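Local coordinates for peroxisomal acyl-CoA oxidase 1A (Solanum lycopersicum, PDB 2FON), which probably catalyses the FAD-dependent oxidation of acyl-CoA thioesters in peroxisomal fatty-acid beta-oxidation, at residues 117-128 / 145-154; 166-174 / 206-214. All blocks are in the same frame, centred on the assembly; numbering follows the deposited sequence.

Overall arrangement
Contact 1 (117-128 / 145-154) and contact 2 (166-174 / 206-214) follow each other along the chain, the first closing before the second opens, with centres about 22 Å apart and on the same side of the chain's centre. Contact 1 sets helix 118-132 against the end of helix 135-146 and strand 152-155; contact 2 pairs strands 171-175 and 204-213. Strand 204-213 joins them, because strand 152-155 runs parallel to it in the same mixed sheet, and the rings of Tyr154 and Tyr208 meet there. The helical N-terminal region is thereby tied to the beta-rich middle domain beside the flavin, which contact 1 touches directly and contact 2 approaches through Tyr208.

Contact 1. Residues 117-128 / 145-154; sequences FTDLHWGMFIPA and AYKMQIIGCY. With FAD (flavin-adenine dinucleotide), chain E.
The carbonyl oxygen of Ala145, near the end of helix 135-146, accepts a hydrogen bond from His121 NE2 at 2.9 Å and a weak one from Met148 N of the Schellman turn that ends this helix. The NE2 donor is tilted 28° from the carbonyl plane, although the oxygen lies in the plane of the imidazole. Gly152 N donates to His121 ND1 at 3.2 Å, also in the ring plane and almost straight (169°). Two in-plane bonds thus fix the ring's rotation and are consistent with a neutral imidazole protonated on NE2. Helix residues 118-128 cross strand residues 152-154 at 73°, where the helical N-terminal part meets the middle beta domain of the acyl-CoA oxidase fold. Here Gly152 CA sits over the centre of the Phe125 ring, 3.4 Å from its centroid, a CH-pi contact, while Ile150 CD1 and Ala145 CB meet the ring's edge. Bent at chi2 and chi3, Met124 brings CE over the centre of the Tyr154 ring, 3.5 Å from the centroid, with SD farther above the same face. Tyr154 O in turn accepts a hydrogen bond from N3 of FAD at 3.0 Å, and Leu120 CD2 touches the flavin O4. At the end of helix 135-146, Tyr146 CD2 packs on Trp122 CZ3 at 3.7 Å, and Ile126 CD1 also lies against the tyrosine ring. Phe117 CD1 meets Ile151 CG2 at 3.6 Å, where Ile670 of the second subunit packs on both residues.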
loop_
_atom_site.group_PDB
_atom_site.type_symbol
_atom_site.label_atom_id
_atom_site.label_comp_id
_atom_site.label_asym_id
_atom_site.label_seq_id
_atom_site.Cartn_x
_atom_site.Cartn_y
_atom_site.Cartn_z
ATOM N N PHE B 117 13.238 -20.376 -6.696
ATOM C CA PHE B 117 14.103 -20.431 -7.886
ATOM C C PHE B 117 13.449 -21.053 -9.122
ATOM O O PHE B 117 13.623 -20.545 -10.238
ATOM C CB PHE B 117 15.409 -21.185 -7.562
ATOM C CG PHE B 117 15.219 -22.642 -7.290
ATOM C CD1 PHE B 117 15.505 -23.606 -8.289
ATOM C CD2 PHE B 117 14.728 -23.077 -6.063
ATOM C CE1 PHE B 117 15.332 -24.972 -8.066
ATOM C CE2 PHE B 117 14.530 -24.477 -5.838
ATOM C CZ PHE B 117 14.840 -25.410 -6.843
ATOM N N THR B 118 12.696 -22.142 -8.948
ATOM C CA THR B 118 12.057 -22.773 -10.090
ATOM C C THR B 118 11.318 -21.745 -11.007
ATOM O O THR B 118 11.332 -21.831 -12.239
ATOM C CB THR B 118 11.180 -24.017 -9.659
ATOM O OG1 THR B 118 10.371 -23.703 -8.525
ATOM C CG2 THR B 118 12.060 -25.169 -9.278
ATOM N N ASP B 119 10.727 -20.740 -10.393
ATOM C CA ASP B 119 10.161 -19.629 -11.135
ATOM C C ASP B 119 11.123 -18.966 -12.141
ATOM O O ASP B 119 10.724 -18.702 -13.265
ATOM C CB ASP B 119 9.592 -18.571 -10.170
ATOM C CG ASP B 119 8.342 -19.082 -9.356
ATOM O OD1 ASP B 119 7.574 -20.025 -9.834
ATOM O OD2 ASP B 119 8.150 -18.509 -8.229
ATOM N N LEU B 120 12.379 -18.723 -11.768
ATOM C CA LEU B 120 13.304 -18.112 -12.722
ATOM C C LEU B 120 13.941 -19.078 -13.766
ATOM O O LEU B 120 14.115 -18.730 -14.984
ATOM C CB LEU B 120 14.310 -17.235 -11.983
ATOM C CG LEU B 120 13.337 -16.101 -11.616
ATOM C CD1 LEU B 120 13.041 -15.927 -10.093
ATOM C CD2 LEU B 120 13.616 -14.762 -12.370
ATOM N N HIS B 121 14.231 -20.298 -13.313
ATOM C CA HIS B 121 14.808 -21.305 -14.168
ATOM C C HIS B 121 13.863 -21.520 -15.362
ATOM O O HIS B 121 14.239 -21.216 -16.483
ATOM C CB HIS B 121 15.059 -22.545 -13.329
ATOM C CG HIS B 121 15.410 -23.769 -14.109
ATOM N ND1 HIS B 121 16.716 -24.141 -14.365
ATOM C CD2 HIS B 121 14.630 -24.726 -14.655
ATOM C CE1 HIS B 121 16.722 -25.255 -15.072
ATOM N NE2 HIS B 121 15.470 -25.631 -15.262
ATOM N N TRP B 122 12.628 -21.969 -15.121
ATOM C CA TRP B 122 11.610 -22.091 -16.163
ATOM C C TRP B 122 11.146 -20.772 -16.762
ATOM O O TRP B 122 10.866 -20.685 -17.956
ATOM C CB TRP B 122 10.425 -22.803 -15.584
ATOM C CG TRP B 122 10.834 -24.168 -15.156
ATOM C CD1 TRP B 122 11.105 -24.587 -13.876
ATOM C CD2 TRP B 122 11.089 -25.284 -16.014
ATOM N NE1 TRP B 122 11.474 -25.920 -13.903
ATOM C CE2 TRP B 122 11.489 -26.362 -15.193
ATOM C CE3 TRP B 122 10.980 -25.482 -17.390
ATOM C CZ2 TRP B 122 11.806 -27.614 -15.689
ATOM C CZ3 TRP B 122 11.289 -26.765 -17.911
ATOM C CH2 TRP B 122 11.698 -27.809 -17.052
ATOM N N GLY B 123 11.120 -19.737 -15.923
ATOM C CA GLY B 123 10.473 -18.502 -16.263
ATOM C C GLY B 123 11.356 -17.557 -17.010
ATOM O O GLY B 123 10.845 -16.801 -17.807
ATOM N N MET B 124 12.676 -17.572 -16.766
ATOM C CA MET B 124 13.586 -16.617 -17.429
ATOM C C MET B 124 14.841 -17.267 -18.039
ATOM O O MET B 124 15.234 -16.901 -19.146
ATOM C CB MET B 124 14.015 -15.500 -16.477
ATOM C CG MET B 124 12.918 -14.522 -16.049
ATOM S SD MET B 124 12.443 -13.210 -17.241
ATOM C CE MET B 124 13.758 -11.990 -17.067
ATOM N N PHE B 125 15.462 -18.218 -17.324
ATOM C CA PHE B 125 16.708 -18.857 -17.750
ATOM C C PHE B 125 16.482 -19.659 -19.015
ATOM O O PHE B 125 17.195 -19.494 -19.984
ATOM C CB PHE B 125 17.262 -19.734 -16.621
ATOM C CG PHE B 125 18.479 -20.561 -16.987
ATOM C CD1 PHE B 125 19.752 -19.985 -17.023
ATOM C CD2 PHE B 125 18.359 -21.933 -17.234
ATOM C CE1 PHE B 125 20.897 -20.744 -17.310
ATOM C CE2 PHE B 125 19.493 -22.713 -17.552
ATOM C CZ PHE B 125 20.771 -22.108 -17.591
ATOM N N ILE B 126 15.489 -20.533 -19.037
ATOM C CA ILE B 126 15.200 -21.224 -20.255
ATOM C C ILE B 126 14.743 -20.264 -21.366
ATOM O O ILE B 126 15.283 -20.326 -22.472
ATOM C CB ILE B 126 14.180 -22.266 -20.023
ATOM C CG1 ILE B 126 14.780 -23.318 -19.086
ATOM C CG2 ILE B 126 13.690 -22.814 -21.388
ATOM C CD1 ILE B 126 14.090 -24.693 -19.120
ATOM N N PRO B 127 13.722 -19.413 -21.117
ATOM C CA PRO B 127 13.378 -18.482 -22.222
ATOM C C PRO B 127 14.523 -17.652 -22.808
ATOM O O PRO B 127 14.525 -17.365 -24.011
ATOM C CB PRO B 127 12.238 -17.631 -21.650
ATOM C CG PRO B 127 11.584 -18.588 -20.661
ATOM C CD PRO B 127 12.747 -19.323 -20.015
ATOM N N ALA B 128 15.519 -17.341 -22.010
ATOM C CA ALA B 128 16.655 -16.580 -22.549
ATOM C C ALA B 128 17.516 -17.408 -23.493
ATOM O O ALA B 128 17.972 -16.916 -24.539
ATOM C CB ALA B 128 17.518 -15.963 -21.430
ATOM N N ALA B 145 18.799 -28.182 -18.813
ATOM C CA ALA B 145 17.808 -27.403 -18.058
ATOM C C ALA B 145 16.431 -28.078 -17.959
ATOM O O ALA B 145 15.783 -27.931 -16.937
ATOM C CB ALA B 145 17.670 -26.026 -18.656
ATOM N N TYR B 146 15.984 -28.774 -19.019
ATOM C CA TYR B 146 14.679 -29.461 -19.010
ATOM C C TYR B 146 14.587 -30.566 -17.989
ATOM O O TYR B 146 13.521 -30.769 -17.385
ATOM C CB TYR B 146 14.252 -29.994 -20.372
ATOM C CG TYR B 146 13.792 -28.930 -21.322
ATOM C CD1 TYR B 146 13.848 -29.111 -22.714
ATOM C CD2 TYR B 146 13.345 -27.735 -20.846
ATOM C CE1 TYR B 146 13.433 -28.099 -23.604
ATOM C CE2 TYR B 146 12.935 -26.723 -21.693
ATOM C CZ TYR B 146 12.979 -26.889 -23.066
ATOM O OH TYR B 146 12.532 -25.821 -23.838
ATOM N N LYS B 147 15.704 -31.265 -17.776
ATOM C CA LYS B 147 15.777 -32.290 -16.717
ATOM C C LYS B 147 16.388 -31.764 -15.444
ATOM O O LYS B 147 16.623 -32.526 -14.514
ATOM C CB LYS B 147 16.565 -33.517 -17.155
ATOM C CG LYS B 147 15.957 -34.235 -18.294
ATOM C CD LYS B 147 16.976 -35.142 -18.894
ATOM C CE LYS B 147 17.019 -35.029 -20.407
ATOM N NZ LYS B 147 18.021 -36.047 -20.900
ATOM N N MET B 148 16.701 -30.477 -15.406
ATOM C CA MET B 148 17.264 -29.922 -14.203
ATOM C C MET B 148 18.503 -30.633 -13.794
ATOM O O MET B 148 18.707 -30.811 -12.611
ATOM C CB MET B 148 16.276 -29.986 -13.022
ATOM C CG MET B 148 14.970 -29.231 -13.262
ATOM S SD MET B 148 14.073 -28.777 -11.775
ATOM C CE MET B 148 15.158 -27.451 -11.287
ATOM N N GLN B 149 19.329 -31.055 -14.744
ATOM C CA GLN B 149 20.712 -31.401 -14.424
ATOM C C GLN B 149 21.521 -30.126 -14.197
ATOM O O GLN B 149 22.675 -30.201 -13.814
ATOM C CB GLN B 149 21.363 -32.243 -15.513
ATOM C CG GLN B 149 20.782 -33.698 -15.644
ATOM C CD GLN B 149 20.985 -34.299 -17.018
ATOM O OE1 GLN B 149 22.086 -34.272 -17.577
ATOM N NE2 GLN B 149 19.914 -34.816 -17.584
ATOM N N ILE B 150 20.918 -28.957 -14.438
ATOM C CA ILE B 150 21.512 -27.680 -14.081
ATOM C C ILE B 150 20.406 -26.761 -13.654
ATOM O O ILE B 150 19.289 -26.922 -14.074
ATOM C CB ILE B 150 22.277 -26.989 -15.236
ATOM C CG1 ILE B 150 21.309 -26.483 -16.312
ATOM C CG2 ILE B 150 23.422 -27.874 -15.795
ATOM C CD1 ILE B 150 22.027 -25.653 -17.402
ATOM N N ILE B 151 20.725 -25.792 -12.810
ATOM C CA ILE B 151 19.726 -24.880 -12.346
ATOM C C ILE B 151 20.202 -23.466 -12.569
ATOM O O ILE B 151 21.235 -23.047 -12.055
ATOM C CB ILE B 151 19.358 -25.127 -10.917
ATOM C CG1 ILE B 151 18.720 -26.503 -10.812
ATOM C CG2 ILE B 151 18.379 -24.068 -10.473
ATOM C CD1 ILE B 151 18.680 -27.092 -9.403
ATOM N N GLY B 152 19.430 -22.756 -13.377
ATOM C CA GLY B 152 19.857 -21.520 -13.929
ATOM C C GLY B 152 18.970 -20.399 -13.470
ATOM O O GLY B 152 17.777 -20.617 -13.211
ATOM N N CYS B 153 19.560 -19.210 -13.342
ATOM C CA CYS B 153 18.834 -18.002 -13.086
ATOM C C CYS B 153 19.214 -16.945 -14.166
ATOM O O CYS B 153 20.002 -17.250 -15.088
ATOM C CB CYS B 153 19.224 -17.533 -11.701
ATOM S SG CYS B 153 20.995 -17.126 -11.614
ATOM N N TYR B 154 18.703 -15.706 -14.028
ATOM C CA TYR B 154 18.875 -14.632 -15.033
ATOM C C TYR B 154 19.431 -13.354 -14.404
ATOM O O TYR B 154 18.712 -12.580 -13.792
ATOM C CB TYR B 154 17.524 -14.379 -15.668
ATOM C CG TYR B 154 17.390 -13.278 -16.701
ATOM C CD1 TYR B 154 17.281 -13.600 -18.041
ATOM C CD2 TYR B 154 17.237 -11.927 -16.340
ATOM C CE1 TYR B 154 17.092 -12.617 -19.016
ATOM C CE2 TYR B 154 17.038 -10.925 -17.323
ATOM C CZ TYR B 154 16.964 -11.294 -18.659
ATOM O OH TYR B 154 16.785 -10.389 -19.694
HETATM P PA FAD E . 15.057 2.602 -11.019
HETATM O O1A FAD E . 15.051 2.589 -12.497
HETATM O O2A FAD E . 16.416 2.853 -10.426
HETATM O O5B FAD E . 13.968 3.643 -10.578
HETATM C C5B FAD E . 14.154 4.347 -9.378
HETATM C C4B FAD E . 13.132 5.497 -9.356
HETATM O O4B FAD E . 13.503 6.423 -10.339
HETATM C C3B FAD E . 11.736 5.019 -9.750
HETATM O O3B FAD E . 10.869 5.847 -9.077
HETATM C C2B FAD E . 11.655 5.261 -11.227
HETATM O O2B FAD E . 10.395 5.573 -11.717
HETATM C C1B FAD E . 12.497 6.518 -11.313
HETATM N N9A FAD E . 13.110 6.622 -12.619
HETATM C C8A FAD E . 14.103 5.846 -13.127
HETATM N N7A FAD E . 14.328 6.250 -14.384
HETATM C C5A FAD E . 13.502 7.278 -14.668
HETATM C C6A FAD E . 13.348 8.100 -15.786
HETATM N N6A FAD E . 14.104 7.912 -16.887
HETATM N N1A FAD E . 12.404 9.103 -15.746
HETATM C C2A FAD E . 11.612 9.274 -14.647
HETATM N N3A FAD E . 11.790 8.473 -13.541
HETATM C C4A FAD E . 12.718 7.504 -13.555
HETATM N N1 FAD E . 16.469 -8.527 -11.961
HETATM C C2 FAD E . 17.036 -9.555 -12.700
HETATM O O2 FAD E . 17.856 -9.263 -13.566
HETATM N N3 FAD E . 16.675 -10.884 -12.484
HETATM C C4 FAD E . 15.741 -11.175 -11.505
HETATM O O4 FAD E . 15.439 -12.338 -11.282
HETATM C C4X FAD E . 15.163 -10.149 -10.742
HETATM N N5 FAD E . 14.244 -10.419 -9.728
HETATM C C5X FAD E . 13.715 -9.374 -9.004
HETATM C C6 FAD E . 12.834 -9.662 -7.999
HETATM C C7 FAD E . 12.349 -8.638 -7.235
HETATM C C7M FAD E . 11.389 -9.069 -6.188
HETATM C C8 FAD E . 12.720 -7.303 -7.471
HETATM C C8M FAD E . 12.176 -6.132 -6.686
HETATM C C9 FAD E . 13.597 -7.012 -8.493
HETATM C C9A FAD E . 14.101 -8.058 -9.259
HETATM N N10 FAD E . 15.014 -7.817 -10.271
HETATM C C10 FAD E . 15.547 -8.834 -10.985
HETATM C "C1'" FAD E . 15.463 -6.431 -10.639
HETATM C "C2'" FAD E . 14.191 -5.857 -11.279
HETATM O "O2'" FAD E . 13.855 -6.608 -12.392
HETATM C "C3'" FAD E . 14.227 -4.438 -11.811
HETATM O "O3'" FAD E . 15.069 -4.306 -12.932
HETATM C "C4'" FAD E . 14.538 -3.413 -10.764
HETATM O "O4'" FAD E . 13.522 -3.462 -9.747
HETATM C "C5'" FAD E . 14.524 -2.125 -11.531
HETATM O "O5'" FAD E . 14.320 -1.232 -10.468
HETATM P P FAD E . 15.311 -0.054 -10.124
HETATM O O1P FAD E . 15.723 -0.160 -8.701
HETATM O O2P FAD E . 16.435 0.112 -11.120
HETATM O O3P FAD E . 14.392 1.225 -10.466
#

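Contact 2. Residues 166-174 / 206-214; sequences QGLETTATF and VVYARLITD
A parallel strand pair of the middle beta domain, 171-174 beside 206-213 in a mixed sheet, forms this contact, and an arginine extends it into the loop before strand 171-174. Arg210 starts the backbone pairing: its N donates to Thr170 O at 2.9 Å and its O accepts Ala172 N. Ile212 N then bonds to Ala172 O, and Phe174 N to Ile212 O at 2.8 Å. Thr171, Thr173, Arg210 and Ile212 point to one face of the sheet, Ala172 and Leu211 to the other. On the first face Thr173 CG2 meets Ile212 CG2 at 4.0 Å; on the second Ala172 CB lies 4.1 Å from Ala209 CB. The Arg210 chain turns at chi3 (68°) and carries its guanidinium back along the 166-168 loop. There NH1 reaches Gln166 O at 2.7 Å, from above the carbonyl plane, and Leu168 O at 3.1 Å, in the carbonyl plane on a lone pair; NH2 adds a weak bond to Gln166 O. Both oxygens lie near the guanidinium plane, so the group is gripped at its edge. Leu168 CD1 rests on Tyr208 CB at 4.0 Å; the tyrosine ring meets Tyr154 of the FAD site, and its hydroxyl bonds to Gln132. NE of Arg210 forms a salt bridge with Asp217 of the adjoining antiparallel strand. The arginine's charge is therefore probably balanced by that carboxylate, while its NH1 fastens two loop carbonyls to the sheet.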
loop_
_atom_site.group_PDB
_atom_site.type_symbol
_atom_site.label_atom_id
_atom_site.label_comp_id
_atom_site.label_asym_id
_atom_site.label_seq_id
_atom_site.Cartn_x
_atom_site.Cartn_y
_atom_site.Cartn_z
ATOM N N GLN B 166 20.980 -0.514 -20.535
ATOM C CA GLN B 166 22.071 -0.166 -21.462
ATOM C C GLN B 166 23.286 0.346 -20.727
ATOM O O GLN B 166 24.339 0.497 -21.322
ATOM C CB GLN B 166 21.630 0.828 -22.532
ATOM C CG GLN B 166 21.559 0.289 -23.992
ATOM C CD GLN B 166 21.568 -1.277 -24.138
ATOM O OE1 GLN B 166 20.501 -1.932 -24.043
ATOM N NE2 GLN B 166 22.781 -1.867 -24.415
ATOM N N GLY B 167 23.150 0.587 -19.430
ATOM C CA GLY B 167 24.219 1.182 -18.675
ATOM C C GLY B 167 24.844 0.241 -17.693
ATOM O O GLY B 167 25.517 0.710 -16.804
ATOM N N LEU B 168 24.615 -1.067 -17.826
ATOM C CA LEU B 168 25.247 -2.048 -16.922
ATOM C C LEU B 168 26.771 -1.929 -16.966
ATOM O O LEU B 168 27.367 -1.567 -17.996
ATOM C CB LEU B 168 24.922 -3.496 -17.301
ATOM C CG LEU B 168 23.470 -3.960 -17.273
ATOM C CD1 LEU B 168 23.316 -5.258 -18.037
ATOM C CD2 LEU B 168 22.814 -4.072 -15.878
ATOM N N GLU B 169 27.409 -2.275 -15.856
ATOM C CA GLU B 169 28.860 -2.112 -15.779
ATOM C C GLU B 169 29.621 -3.420 -15.894
ATOM O O GLU B 169 30.823 -3.381 -16.141
ATOM C CB GLU B 169 29.293 -1.400 -14.484
ATOM C CG GLU B 169 28.658 -0.068 -14.173
ATOM C CD GLU B 169 29.149 0.464 -12.801
ATOM O OE1 GLU B 169 30.381 0.727 -12.651
ATOM O OE2 GLU B 169 28.298 0.615 -11.877
ATOM N N THR B 170 28.967 -4.555 -15.685
ATOM C CA THR B 170 29.660 -5.846 -15.811
ATOM C C THR B 170 30.229 -5.969 -17.221
ATOM O O THR B 170 29.506 -5.683 -18.175
ATOM C CB THR B 170 28.728 -7.049 -15.549
ATOM O OG1 THR B 170 28.091 -6.913 -14.272
ATOM C CG2 THR B 170 29.525 -8.331 -15.533
ATOM N N THR B 171 31.505 -6.377 -17.361
ATOM C CA THR B 171 32.097 -6.568 -18.693
ATOM C C THR B 171 32.471 -7.997 -19.075
ATOM O O THR B 171 32.864 -8.807 -18.248
ATOM C CB THR B 171 33.350 -5.669 -18.959
ATOM O OG1 THR B 171 34.391 -5.986 -18.020
ATOM C CG2 THR B 171 33.026 -4.188 -18.907
ATOM N N ALA B 172 32.385 -8.276 -20.377
ATOM C CA ALA B 172 32.751 -9.560 -20.962
ATOM C C ALA B 172 33.742 -9.308 -22.078
ATOM O O ALA B 172 33.351 -8.803 -23.146
ATOM C CB ALA B 172 31.562 -10.214 -21.507
ATOM N N THR B 173 35.004 -9.682 -21.857
ATOM C CA THR B 173 36.079 -9.204 -22.700
ATOM C C THR B 173 36.697 -10.357 -23.437
ATOM O O THR B 173 37.238 -11.276 -22.834
ATOM C CB THR B 173 37.181 -8.471 -21.896
ATOM O OG1 THR B 173 36.588 -7.415 -21.125
ATOM C CG2 THR B 173 38.190 -7.840 -22.832
ATOM N N PHE B 174 36.633 -10.323 -24.756
ATOM C CA PHE B 174 37.030 -11.476 -25.453
ATOM C C PHE B 174 38.532 -11.600 -25.372
ATOM O O PHE B 174 39.262 -10.589 -25.443
ATOM C CB PHE B 174 36.553 -11.444 -26.887
ATOM C CG PHE B 174 36.968 -12.634 -27.637
ATOM C CD1 PHE B 174 36.435 -13.868 -27.323
ATOM C CD2 PHE B 174 37.972 -12.553 -28.577
ATOM C CE1 PHE B 174 36.842 -15.006 -27.951
ATOM C CE2 PHE B 174 38.398 -13.689 -29.245
ATOM C CZ PHE B 174 37.816 -14.934 -28.927
ATOM N N VAL B 206 22.525 -16.971 -17.010
ATOM C CA VAL B 206 22.751 -16.064 -18.117
ATOM C C VAL B 206 23.080 -14.774 -17.427
ATOM O O VAL B 206 22.288 -14.293 -16.625
ATOM C CB VAL B 206 21.511 -15.853 -18.936
ATOM C CG1 VAL B 206 21.758 -14.813 -20.014
ATOM C CG2 VAL B 206 21.063 -17.191 -19.580
ATOM N N VAL B 207 24.284 -14.255 -17.698
ATOM C CA VAL B 207 24.819 -12.995 -17.169
ATOM C C VAL B 207 24.835 -12.012 -18.311
ATOM O O VAL B 207 25.542 -12.210 -19.293
ATOM C CB VAL B 207 26.283 -13.202 -16.717
ATOM C CG1 VAL B 207 26.959 -11.921 -16.325
ATOM C CG2 VAL B 207 26.340 -14.179 -15.588
ATOM N N TYR B 208 24.038 -10.963 -18.200
ATOM C CA TYR B 208 24.167 -9.778 -19.089
ATOM C C TYR B 208 25.411 -8.899 -18.774
ATOM O O TYR B 208 25.675 -8.581 -17.634
ATOM C CB TYR B 208 22.820 -9.019 -19.159
ATOM C CG TYR B 208 21.870 -9.913 -19.884
ATOM C CD1 TYR B 208 21.101 -10.868 -19.200
ATOM C CD2 TYR B 208 21.859 -9.935 -21.280
ATOM C CE1 TYR B 208 20.288 -11.767 -19.916
ATOM C CE2 TYR B 208 21.070 -10.807 -21.983
ATOM C CZ TYR B 208 20.294 -11.716 -21.312
ATOM O OH TYR B 208 19.524 -12.572 -22.078
ATOM N N ALA B 209 26.183 -8.561 -19.790
ATOM C CA ALA B 209 27.410 -7.775 -19.637
ATOM C C ALA B 209 27.742 -7.076 -20.947
ATOM O O ALA B 209 27.218 -7.429 -22.024
ATOM C CB ALA B 209 28.564 -8.664 -19.227
ATOM N N ARG B 210 28.604 -6.076 -20.872
ATOM C CA ARG B 210 28.928 -5.333 -22.073
ATOM C C ARG B 210 29.984 -6.152 -22.780
ATOM O O ARG B 210 31.021 -6.448 -22.191
ATOM C CB ARG B 210 29.489 -3.937 -21.784
ATOM C CG ARG B 210 28.880 -3.147 -20.632
ATOM C CD ARG B 210 29.364 -1.664 -20.699
ATOM N NE ARG B 210 28.765 -1.072 -21.898
ATOM C CZ ARG B 210 27.476 -0.739 -22.005
ATOM N NH1 ARG B 210 26.663 -0.860 -20.956
ATOM N NH2 ARG B 210 26.999 -0.275 -23.157
ATOM N N LEU B 211 29.737 -6.512 -24.029
ATOM C CA LEU B 211 30.737 -7.196 -24.824
ATOM C C LEU B 211 31.869 -6.240 -25.294
ATOM O O LEU B 211 31.608 -5.248 -26.001
ATOM C CB LEU B 211 30.081 -7.954 -26.003
ATOM C CG LEU B 211 30.996 -8.604 -27.038
ATOM C CD1 LEU B 211 31.937 -9.639 -26.447
ATOM C CD2 LEU B 211 30.156 -9.239 -28.107
ATOM N N ILE B 212 33.099 -6.546 -24.873
ATOM C CA ILE B 212 34.298 -5.847 -25.301
ATOM C C ILE B 212 35.169 -6.824 -26.129
ATOM O O ILE B 212 35.693 -7.831 -25.626
ATOM C CB ILE B 212 35.141 -5.351 -24.075
ATOM C CG1 ILE B 212 34.293 -4.535 -23.068
ATOM C CG2 ILE B 212 36.425 -4.633 -24.530
ATOM C CD1 ILE B 212 33.485 -3.438 -23.699
ATOM N N THR B 213 35.300 -6.535 -27.411
ATOM C CA THR B 213 36.097 -7.355 -28.286
ATOM C C THR B 213 36.580 -6.437 -29.392
ATOM O O THR B 213 35.884 -5.479 -29.744
ATOM C CB THR B 213 35.339 -8.626 -28.825
ATOM O OG1 THR B 213 36.210 -9.387 -29.658
ATOM C CG2 THR B 213 34.145 -8.280 -29.653
ATOM N N ASP B 214 37.789 -6.712 -29.901
ATOM C CA ASP B 214 38.463 -5.828 -30.867
ATOM C C ASP B 214 38.638 -4.393 -30.316
ATOM O O ASP B 214 38.506 -3.420 -31.058
ATOM C CB ASP B 214 37.662 -5.804 -32.183
ATOM C CG ASP B 214 38.511 -5.502 -33.404
ATOM O OD1 ASP B 214 39.610 -4.890 -33.303
ATOM O OD2 ASP B 214 38.044 -5.878 -34.499
#